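Local coordinates for protein phosphatidylinositol-specific phospholipase C1 (Streptomyces antibioticus, PDB 3H4X) that is a bacterial member of the phosphatidylinositol-specific phospholipase C family, whose single chain folds around a closed barrel of eight parallel strands, at residues A143-L148 with S229-A234; P293-T298 with A322-L327; G241-R246 with T273-T278; A39-K44 with V74-P79. All coordinates share one frame; numbering follows the deposited sequence.

Interaction 1: residues A143-L148 with S229-A234; sequences AEFDAL and STAFPA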
# COMPACT_ATOMS: atom_id res chain seq x y z
N ALA A 143 2.53 16.84 -2.98
CA ALA A 143 3.33 17.18 -4.16
C ALA A 143 4.79 16.78 -3.99
O ALA A 143 5.42 16.29 -4.92
CB ALA A 143 3.21 18.66 -4.48
N GLU A 144 5.34 17.00 -2.80
CA GLU A 144 6.73 16.65 -2.53
C GLU A 144 6.91 15.13 -2.43
O GLU A 144 7.94 14.59 -2.83
CB GLU A 144 7.24 17.36 -1.28
CG GLU A 144 7.34 18.88 -1.42
CD GLU A 144 6.03 19.61 -1.13
OE1 GLU A 144 5.08 18.98 -0.64
OE2 GLU A 144 5.97 20.83 -1.38
N PHE A 145 5.90 14.46 -1.90
CA PHE A 145 5.85 13.00 -1.85
C PHE A 145 5.93 12.43 -3.27
O PHE A 145 6.78 11.59 -3.57
CB PHE A 145 4.56 12.60 -1.14
CG PHE A 145 4.33 11.12 -1.04
CD1 PHE A 145 4.87 10.38 0.01
CD2 PHE A 145 3.54 10.47 -1.97
CE1 PHE A 145 4.63 9.02 0.11
CE2 PHE A 145 3.29 9.12 -1.87
CZ PHE A 145 3.84 8.39 -0.84
N ASP A 146 5.06 12.92 -4.16
CA ASP A 146 5.07 12.48 -5.55
C ASP A 146 6.44 12.75 -6.20
O ASP A 146 6.98 11.91 -6.92
CB ASP A 146 4.01 13.23 -6.37
CG ASP A 146 2.60 12.74 -6.13
OD1 ASP A 146 2.40 11.64 -5.56
OD2 ASP A 146 1.68 13.47 -6.54
N ALA A 147 6.98 13.95 -5.96
CA ALA A 147 8.23 14.35 -6.60
C ALA A 147 9.38 13.42 -6.22
O ALA A 147 10.21 13.08 -7.06
CB ALA A 147 8.56 15.79 -6.26
N LEU A 148 9.42 13.02 -4.95
CA LEU A 148 10.46 12.13 -4.47
C LEU A 148 10.34 10.75 -5.12
O LEU A 148 11.34 10.17 -5.56
CB LEU A 148 10.40 12.00 -2.95
CG LEU A 148 11.36 10.99 -2.33
CD1 LEU A 148 12.82 11.32 -2.65
CD2 LEU A 148 11.14 10.93 -0.83
N SER A 229 1.13 12.13 -10.52
CA SER A 229 0.77 11.48 -9.25
C SER A 229 1.41 10.10 -9.14
O SER A 229 1.75 9.48 -10.16
CB SER A 229 -0.76 11.36 -9.12
OG SER A 229 -1.29 10.48 -10.09
N THR A 230 1.58 9.61 -7.92
CA THR A 230 2.31 8.36 -7.71
C THR A 230 1.61 7.33 -6.84
O THR A 230 2.08 6.19 -6.77
CB THR A 230 3.71 8.61 -7.11
OG1 THR A 230 3.58 9.13 -5.77
CG2 THR A 230 4.53 9.56 -7.97
N ALA A 231 0.53 7.70 -6.17
CA ALA A 231 -0.07 6.83 -5.16
C ALA A 231 -1.59 6.83 -5.18
O ALA A 231 -2.21 7.81 -5.61
CB ALA A 231 0.43 7.22 -3.77
N PHE A 232 -2.17 5.74 -4.70
CA PHE A 232 -3.61 5.61 -4.56
C PHE A 232 -4.01 5.78 -3.10
O PHE A 232 -3.60 4.99 -2.25
CB PHE A 232 -4.04 4.22 -5.04
CG PHE A 232 -3.85 4.00 -6.51
CD1 PHE A 232 -4.87 4.28 -7.39
CD2 PHE A 232 -2.65 3.52 -7.01
CE1 PHE A 232 -4.71 4.09 -8.75
CE2 PHE A 232 -2.48 3.32 -8.37
CZ PHE A 232 -3.52 3.60 -9.24
N PRO A 233 -4.79 6.82 -2.80
CA PRO A 233 -5.27 6.95 -1.43
C PRO A 233 -6.35 5.90 -1.18
O PRO A 233 -7.18 5.63 -2.05
CB PRO A 233 -5.88 8.36 -1.41
CG PRO A 233 -6.32 8.58 -2.81
CD PRO A 233 -5.30 7.89 -3.68
N ALA A 234 -6.33 5.31 0.01
CA ALA A 234 -7.29 4.29 0.37
C ALA A 234 -8.26 4.80 1.43
O ALA A 234 -7.92 5.68 2.23
CB ALA A 234 -6.58 3.05 0.88
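Asp146 OD1 is gripped by three groups at once. The hydroxyl OG1 of Thr230 donates to it at 2.8 Å, the hydroxyl of Tyr213 from helix 209-222 bonds to the same oxygen, and the backbone N of Thr230 adds a weak bond to OD1 of Asp146 at 3.2 Å, bent to 127°. The contact belongs to the outer layer of a TIM-type (βα) barrel: helix 142-153 is fastened to the turn that runs into barrel strand 232-236. Threonine suits the turn because OG1 sits between its own N and carbonyl carbon (chi1 66°), which lets hydroxyl and amide face a single acceptor. The hydroxyl comes in on the anti side of the carboxylate, 30° out of its plane. That leaves the other oxygen, OD2, for His216 NE2; OD2 also lies 3.5 Å from Ser229 CA. With two hydroxyls, an amide and a histidine around it, the buried carboxylate has its rotation fixed and is probably stabilised as an anion. Methyl CG2 of Thr230 faces the helix as well, 3.6 Å from the carbonyl O of Asp146, so both branches of the threonine pack against one residue. Beside this polar centre the wall is apolar. Phe145 swings its ring toward the barrel with CG anti to the backbone N, reaching Leu193 of strand 189-195. The small methyl of Ala231 fits at the rim of that ring, near its plane, with CB 3.9 Å from Phe145 CE2.

Interaction 2: residues P293-T298 with A322-L327; sequences PVIDGT and ADWYPL. With EOH (ethanol), chain R.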
# COMPACT_ATOMS: atom_id res chain seq x y z
N PRO A 293 -11.67 -18.96 13.27
CA PRO A 293 -10.91 -19.09 14.51
C PRO A 293 -9.50 -18.55 14.35
O PRO A 293 -8.84 -18.84 13.35
CB PRO A 293 -10.87 -20.60 14.74
CG PRO A 293 -10.98 -21.19 13.39
CD PRO A 293 -11.84 -20.25 12.59
N VAL A 294 -9.03 -17.78 15.33
CA VAL A 294 -7.76 -17.07 15.18
C VAL A 294 -6.57 -18.01 15.03
O VAL A 294 -6.52 -19.09 15.62
CB VAL A 294 -7.52 -16.09 16.34
CG1 VAL A 294 -8.68 -15.12 16.47
CG2 VAL A 294 -7.29 -16.84 17.64
N ILE A 295 -5.61 -17.59 14.21
CA ILE A 295 -4.34 -18.28 14.07
C ILE A 295 -3.22 -17.29 14.39
O ILE A 295 -3.49 -16.10 14.57
CB ILE A 295 -4.16 -18.86 12.66
CG1 ILE A 295 -4.19 -17.74 11.61
CG2 ILE A 295 -5.24 -19.90 12.37
CD1 ILE A 295 -3.98 -18.23 10.19
N ASP A 296 -1.99 -17.77 14.49
CA ASP A 296 -0.90 -16.88 14.88
C ASP A 296 -0.61 -15.84 13.80
O ASP A 296 -0.67 -16.14 12.61
CB ASP A 296 0.37 -17.67 15.21
CG ASP A 296 1.34 -16.87 16.05
OD1 ASP A 296 1.10 -16.76 17.27
OD2 ASP A 296 2.32 -16.36 15.48
N GLY A 297 -0.29 -14.63 14.23
CA GLY A 297 -0.02 -13.53 13.31
C GLY A 297 1.37 -13.58 12.70
O GLY A 297 1.66 -12.90 11.72
N THR A 298 2.25 -14.41 13.28
CA THR A 298 3.63 -14.49 12.83
C THR A 298 4.01 -15.91 12.44
O THR A 298 4.52 -16.14 11.34
CB THR A 298 4.60 -13.99 13.92
OG1 THR A 298 4.22 -12.67 14.32
CG2 THR A 298 6.03 -13.98 13.41
N ALA A 322 -0.63 -9.88 7.24
CA ALA A 322 -0.32 -10.28 8.60
C ALA A 322 1.19 -10.13 8.76
O ALA A 322 1.82 -9.34 8.05
CB ALA A 322 -0.78 -11.71 8.88
N ASP A 323 1.79 -10.89 9.68
CA ASP A 323 3.23 -10.80 9.93
C ASP A 323 3.96 -12.10 9.58
O ASP A 323 4.92 -12.47 10.26
CB ASP A 323 3.49 -10.48 11.41
CG ASP A 323 3.01 -9.10 11.81
OD1 ASP A 323 2.63 -8.31 10.93
OD2 ASP A 323 3.02 -8.81 13.02
N TRP A 324 3.52 -12.77 8.53
CA TRP A 324 3.99 -14.12 8.23
C TRP A 324 5.34 -14.19 7.52
O TRP A 324 5.51 -14.96 6.57
CB TRP A 324 2.94 -14.90 7.44
CG TRP A 324 1.62 -15.04 8.15
CD1 TRP A 324 1.43 -15.13 9.50
CD2 TRP A 324 0.33 -15.14 7.55
NE1 TRP A 324 0.09 -15.26 9.77
CE2 TRP A 324 -0.61 -15.28 8.59
CE3 TRP A 324 -0.13 -15.13 6.23
CZ2 TRP A 324 -1.98 -15.40 8.35
CZ3 TRP A 324 -1.49 -15.25 5.99
CH2 TRP A 324 -2.40 -15.38 7.05
N TYR A 325 6.31 -13.41 7.97
CA TYR A 325 7.63 -13.43 7.36
C TYR A 325 8.32 -14.81 7.41
O TYR A 325 9.14 -15.12 6.54
CB TYR A 325 8.53 -12.32 7.91
CG TYR A 325 8.87 -12.45 9.38
CD1 TYR A 325 9.98 -13.18 9.79
CD2 TYR A 325 8.09 -11.84 10.35
CE1 TYR A 325 10.30 -13.31 11.13
CE2 TYR A 325 8.40 -11.97 11.69
CZ TYR A 325 9.51 -12.70 12.07
OH TYR A 325 9.82 -12.83 13.41
N PRO A 326 7.99 -15.65 8.41
CA PRO A 326 8.60 -16.99 8.43
C PRO A 326 8.07 -17.92 7.34
O PRO A 326 8.58 -19.03 7.18
CB PRO A 326 8.21 -17.54 9.81
CG PRO A 326 7.91 -16.34 10.63
CD PRO A 326 7.28 -15.37 9.67
N LEU A 327 7.07 -17.47 6.59
CA LEU A 327 6.42 -18.32 5.60
C LEU A 327 6.44 -17.73 4.19
O LEU A 327 5.39 -17.41 3.64
CB LEU A 327 4.97 -18.60 6.02
CG LEU A 327 4.74 -19.24 7.39
CD1 LEU A 327 3.26 -19.21 7.74
CD2 LEU A 327 5.28 -20.66 7.43
C1 EOH R . 12.60 -15.63 8.48
C2 EOH R . 11.94 -16.67 9.38
O EOH R . 11.81 -15.32 7.36
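Two hydrogen bonds join Asp296 and Gly297 to Trp324 and Asp323. The indole NE1 of Trp324 donates to Asp296 O at 3.1 Å and 158°, arriving in the carbonyl plane on a lone pair, with the acceptor close to the ring plane. Asp323 N meets Gly297 O at 2.9 Å, nearly along the C=O axis. A third bond lies within 293-298: Asp296 OD2 accepts from Thr298 N, an Asx turn, and also from His299 N, so the short acidic side chain holds the bend. Outside the pair, an ethanol hydroxyl donates to Tyr325 O. Both segments are loops that follow strands of the TIM-type barrel, 282-286 and 319-322, and lead into helices. Apolar contacts flank the bonds. Ile295 crosses Trp324 at about a right angle, CD1 lying 3.9 Å from CZ2, while Ala322 CB sits over the centre of one indole face. Thr298 turns CG2 anti to its backbone N (chi1 -55° for OG1), which brings this methyl 3.6 Å from Tyr325 CE2. Thr298 CA makes a CA-H...O contact with Asp323 O at 3.5 Å. The buried Thr298 O has no hydrogen-bonding partner in the model and packs 3.3 Å from Pro326 CD.

Interaction 3: residues G241-R246 with T273-T278; sequences GDPRER and TSWYDT. With EOH (ethanol), chain N.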
# COMPACT_ATOMS: atom_id res chain seq x y z
N GLY A 241 -21.77 -0.66 2.93
CA GLY A 241 -22.16 0.22 1.84
C GLY A 241 -20.95 0.75 1.09
O GLY A 241 -19.95 0.05 0.93
N ASP A 242 -21.06 1.97 0.60
CA ASP A 242 -19.93 2.62 -0.06
C ASP A 242 -19.22 3.45 0.99
O ASP A 242 -19.75 4.46 1.45
CB ASP A 242 -20.43 3.51 -1.20
CG ASP A 242 -19.31 4.15 -1.99
OD1 ASP A 242 -18.19 4.27 -1.45
OD2 ASP A 242 -19.55 4.54 -3.15
N PRO A 243 -18.01 3.02 1.41
CA PRO A 243 -17.34 3.72 2.50
C PRO A 243 -17.03 5.18 2.17
O PRO A 243 -16.81 5.98 3.08
CB PRO A 243 -16.04 2.93 2.67
CG PRO A 243 -16.35 1.57 2.14
CD PRO A 243 -17.27 1.82 0.98
N ARG A 244 -17.02 5.52 0.89
CA ARG A 244 -16.67 6.88 0.49
C ARG A 244 -17.76 7.89 0.84
O ARG A 244 -17.54 9.09 0.78
CB ARG A 244 -16.34 6.91 -1.00
CG ARG A 244 -15.10 6.08 -1.33
CD ARG A 244 -14.96 5.75 -2.81
NE ARG A 244 -16.13 5.06 -3.34
CZ ARG A 244 -16.22 4.59 -4.58
NH1 ARG A 244 -15.19 4.72 -5.41
NH2 ARG A 244 -17.34 4.01 -4.99
N GLU A 245 -18.93 7.39 1.22
CA GLU A 245 -20.01 8.27 1.66
C GLU A 245 -19.63 9.00 2.96
O GLU A 245 -20.31 9.95 3.35
CB GLU A 245 -21.32 7.50 1.82
CG GLU A 245 -21.83 6.86 0.54
CD GLU A 245 -22.40 7.86 -0.47
OE1 GLU A 245 -22.46 9.07 -0.16
OE2 GLU A 245 -22.78 7.42 -1.57
N ARG A 246 -18.55 8.57 3.61
CA ARG A 246 -18.05 9.26 4.80
C ARG A 246 -17.48 10.63 4.47
O ARG A 246 -17.36 11.47 5.36
CB ARG A 246 -16.97 8.43 5.50
CG ARG A 246 -15.61 8.46 4.80
CD ARG A 246 -14.55 7.68 5.55
NE ARG A 246 -14.92 6.27 5.70
CZ ARG A 246 -14.13 5.35 6.23
NH1 ARG A 246 -12.92 5.68 6.66
NH2 ARG A 246 -14.55 4.09 6.32
N THR A 273 -18.85 -7.73 0.78
CA THR A 273 -17.55 -7.53 0.16
C THR A 273 -17.56 -7.77 -1.35
O THR A 273 -16.63 -7.37 -2.04
CB THR A 273 -16.46 -8.38 0.82
OG1 THR A 273 -16.86 -9.75 0.83
CG2 THR A 273 -16.20 -7.92 2.25
N SER A 274 -18.61 -8.40 -1.87
CA SER A 274 -18.70 -8.61 -3.32
C SER A 274 -18.76 -7.28 -4.07
O SER A 274 -18.35 -7.19 -5.23
CB SER A 274 -19.90 -9.49 -3.68
OG SER A 274 -21.12 -8.77 -3.58
N TRP A 275 -19.26 -6.25 -3.40
CA TRP A 275 -19.37 -4.92 -3.98
C TRP A 275 -18.03 -4.45 -4.53
O TRP A 275 -17.96 -3.87 -5.62
CB TRP A 275 -19.87 -3.96 -2.89
CG TRP A 275 -20.08 -2.54 -3.30
CD1 TRP A 275 -21.17 -2.02 -3.95
CD2 TRP A 275 -19.20 -1.43 -3.05
NE1 TRP A 275 -21.01 -0.67 -4.12
CE2 TRP A 275 -19.81 -0.28 -3.59
CE3 TRP A 275 -17.95 -1.31 -2.44
CZ2 TRP A 275 -19.21 0.97 -3.52
CZ3 TRP A 275 -17.36 -0.06 -2.37
CH2 TRP A 275 -18.00 1.06 -2.91
N TYR A 276 -16.96 -4.70 -3.78
CA TYR A 276 -15.62 -4.27 -4.18
C TYR A 276 -15.14 -5.02 -5.41
O TYR A 276 -14.52 -4.44 -6.30
CB TYR A 276 -14.61 -4.49 -3.03
CG TYR A 276 -14.99 -3.73 -1.79
CD1 TYR A 276 -14.52 -2.44 -1.58
CD2 TYR A 276 -15.83 -4.29 -0.85
CE1 TYR A 276 -14.88 -1.74 -0.45
CE2 TYR A 276 -16.20 -3.59 0.28
CZ TYR A 276 -15.71 -2.32 0.47
OH TYR A 276 -16.07 -1.61 1.59
N ASP A 277 -15.41 -6.31 -5.45
CA ASP A 277 -14.97 -7.17 -6.54
C ASP A 277 -15.69 -6.80 -7.83
O ASP A 277 -15.08 -6.69 -8.90
CB ASP A 277 -15.24 -8.63 -6.17
CG ASP A 277 -14.34 -9.60 -6.90
OD1 ASP A 277 -13.69 -9.21 -7.89
OD2 ASP A 277 -14.31 -10.78 -6.48
N THR A 278 -17.00 -6.58 -7.73
CA THR A 278 -17.81 -6.22 -8.89
C THR A 278 -17.29 -4.94 -9.55
O THR A 278 -17.29 -4.82 -10.78
CB THR A 278 -19.28 -6.04 -8.49
OG1 THR A 278 -19.79 -7.29 -7.99
CG2 THR A 278 -20.12 -5.60 -9.68
C1 EOH N . -15.64 -9.70 -10.29
C2 EOH N . -16.95 -10.22 -9.71
O EOH N . -15.82 -8.50 -11.00
O HOH W 1 -18.62 -1.86 2.14
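Asp242 and Pro243 meet the six-membered ring of Trp275. This joins the 3-10 turn after barrel strand 232-236 to helix 274-278 of the same TIM-type fold. The carboxylate carbon CG of Asp242 approaches Trp275 CH2 to 3.5 Å, its plane turned 55° from the ring, and Pro243 CD lies 3.8 Å from Trp275 CZ3. Pro243 CG meets the hydroxyl end of Tyr276, near the ring plane, 3.2 Å from OH. A broad indole suits this place, reaching aspartate, proline and arginine together: Arg244 NH2 is 3.7 Å from Trp275 CH2, its guanidinium almost perpendicular to the indole.

Within 241-246 these groups position one another: Arg244 forms a side-on salt bridge with Asp242, NE to OD1 and NH2 to OD2. OD1 also accepts from Arg244 N, an Asx turn that aspartate is short enough to close. Asp242 CG, anti to its backbone N (chi1 -176°), puts the carboxylate within reach of both the guanidinium and the N of Arg244. Arg244 is itself held by Asp171 and by Tyr281, whose ring packs edge-to-face with Trp275. Gly241 O lies over one indole face, toward its rim, and a water donates to it at 2.6 Å while standing 2.6 Å from Tyr276 OH.

Interaction 4: residues A39-K44 with V74-P79; sequences AYEKEK and VSHSNP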
# COMPACT_ATOMS: atom_id res chain seq x y z
N ALA A 39 7.08 -4.13 7.13
CA ALA A 39 8.12 -4.88 6.43
C ALA A 39 9.50 -4.25 6.56
O ALA A 39 10.50 -4.86 6.17
CB ALA A 39 7.74 -5.04 4.97
N TYR A 40 9.55 -3.04 7.10
CA TYR A 40 10.80 -2.30 7.27
C TYR A 40 11.46 -2.63 8.60
O TYR A 40 12.52 -2.10 8.92
CB TYR A 40 10.50 -0.79 7.23
CG TYR A 40 9.55 -0.39 8.33
CD1 TYR A 40 10.03 -0.03 9.58
CD2 TYR A 40 8.18 -0.44 8.14
CE1 TYR A 40 9.17 0.30 10.61
CE2 TYR A 40 7.31 -0.11 9.16
CZ TYR A 40 7.81 0.26 10.40
OH TYR A 40 6.98 0.59 11.45
N GLU A 41 10.83 -3.50 9.39
CA GLU A 41 11.38 -3.83 10.70
C GLU A 41 12.48 -4.88 10.61
O GLU A 41 12.30 -5.94 10.01
CB GLU A 41 10.27 -4.29 11.65
CG GLU A 41 9.32 -3.17 12.02
CD GLU A 41 8.41 -3.52 13.18
OE1 GLU A 41 7.87 -4.64 13.20
OE2 GLU A 41 8.24 -2.66 14.07
N LYS A 42 13.63 -4.57 11.21
CA LYS A 42 14.80 -5.43 11.14
C LYS A 42 14.53 -6.83 11.71
O LYS A 42 15.14 -7.81 11.28
CB LYS A 42 15.99 -4.76 11.84
CG LYS A 42 16.51 -3.53 11.10
CD LYS A 42 17.49 -2.71 11.93
CE LYS A 42 16.78 -1.81 12.93
NZ LYS A 42 17.73 -0.91 13.64
N GLU A 43 13.60 -6.92 12.66
CA GLU A 43 13.24 -8.20 13.26
C GLU A 43 12.56 -9.14 12.27
O GLU A 43 12.66 -10.36 12.39
CB GLU A 43 12.32 -7.97 14.47
CG GLU A 43 11.91 -9.23 15.20
CD GLU A 43 10.90 -8.96 16.31
OE1 GLU A 43 10.28 -7.87 16.28
OE2 GLU A 43 10.74 -9.82 17.20
N LYS A 44 11.87 -8.57 11.28
CA LYS A 44 11.23 -9.38 10.25
C LYS A 44 12.20 -9.67 9.11
O LYS A 44 12.32 -10.81 8.66
CB LYS A 44 9.99 -8.66 9.69
CG LYS A 44 8.88 -8.43 10.69
CD LYS A 44 7.56 -8.17 9.96
CE LYS A 44 6.45 -7.78 10.91
NZ LYS A 44 6.71 -6.44 11.50
N VAL A 74 11.29 6.74 8.61
CA VAL A 74 10.73 5.40 8.62
C VAL A 74 10.92 4.85 10.02
O VAL A 74 12.06 4.70 10.49
CB VAL A 74 11.45 4.48 7.61
CG1 VAL A 74 10.86 3.08 7.68
CG2 VAL A 74 11.35 5.06 6.21
N SER A 75 9.82 4.57 10.71
CA SER A 75 9.89 4.14 12.10
C SER A 75 8.52 3.66 12.56
O SER A 75 7.50 4.24 12.20
CB SER A 75 10.34 5.31 12.99
OG SER A 75 10.60 4.89 14.33
N HIS A 76 8.50 2.61 13.37
CA HIS A 76 7.26 2.14 13.96
C HIS A 76 6.77 3.11 15.03
O HIS A 76 5.61 3.52 15.05
CB HIS A 76 7.43 0.75 14.56
CG HIS A 76 6.19 0.23 15.21
ND1 HIS A 76 5.26 -0.54 14.54
CD2 HIS A 76 5.71 0.38 16.47
CE1 HIS A 76 4.27 -0.84 15.36
NE2 HIS A 76 4.52 -0.30 16.53
N SER A 77 7.67 3.46 15.94
CA SER A 77 7.35 4.33 17.06
C SER A 77 7.84 5.74 16.79
O SER A 77 8.51 5.99 15.78
CB SER A 77 7.97 3.77 18.35
OG SER A 77 7.40 2.50 18.65
N ASN A 78 7.48 6.66 17.68
CA ASN A 78 7.89 8.05 17.53
C ASN A 78 9.36 8.11 17.14
O ASN A 78 10.21 7.62 17.87
CB ASN A 78 7.65 8.81 18.83
CG ASN A 78 7.84 10.29 18.66
OD1 ASN A 78 7.50 10.85 17.62
ND2 ASN A 78 8.41 10.93 19.67
N PRO A 79 9.66 8.71 15.98
CA PRO A 79 11.03 8.55 15.49
C PRO A 79 12.11 9.31 16.25
O PRO A 79 11.91 10.45 16.68
CB PRO A 79 10.95 9.04 14.04
CG PRO A 79 9.75 9.90 13.98
CD PRO A 79 8.78 9.36 15.00
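Tyr40 reaches across from its loop, its root against Val74 and its outer end against His76. CB starts 3.9 Å from Val74 CG1, and the same methyl then follows the ring, 3.8 Å from CG and 3.7 Å from CD1 of Tyr40. A branched valine suits this strand end: with CG1 anti to its backbone N it lays one methyl along the root of the tyrosine. Tyr40 places CG between its N and carbonyl carbon (chi1 60°), which directs the ring at the opposite loop. Farther out, CE1 comes 3.7 Å from His76 N. The tip is packed tightly, OH of Tyr40 lying 3.0 Å from His76 CA and 3.1 Å from His76 CB. Its polar need is met by Asp62 of strand 58-64, with which OH is hydrogen-bonded; the nearby His76 N has a poor angle for such a bond. Glu41 lays its CG over one face of the Tyr40 ring, offset toward the rim, and extends so that OE2 stands 3.5 Å from His76 CB, the carboxylate turned 34° from the imidazole. Its other oxygen, OE1, is paired with Lys44 NZ at 2.7 Å. Both are loops of the TIM-type fold, one following strand 31-36, the other leaving the short strand 73-74 that pairs with strand 58-64. Across the segments the chemistry is therefore one apolar contact, with oxygens packed against the carbons of His76, while Asp62 and, within 39-44, Lys44 hold the polar ends and probably help to fix where Tyr40 and Glu41 meet His76.

From the N terminus, interaction 4 comes first, closing a loop from 39-44 to 74-79 that contains strand 58-64. Interaction 1 follows, spanning 143-148 to 229-234 and taking in strand 189-195 with several outer helices. Interaction 3 then ties 241-246 to 273-278 around strand 258-262, and interaction 2 joins 293-298 to 322-327 around helix 302-314 and strand 319-322. The four loops run in series; none nests in or crosses another. Since the barrel closes on itself, first and last meet: Lys44 of interaction 4 packs on Tyr325 of interaction 2, CG to CD2 at 3.5 Å. Interactions 1 and 2 lie on opposite sides of the chain's centre, as do 3 and 4.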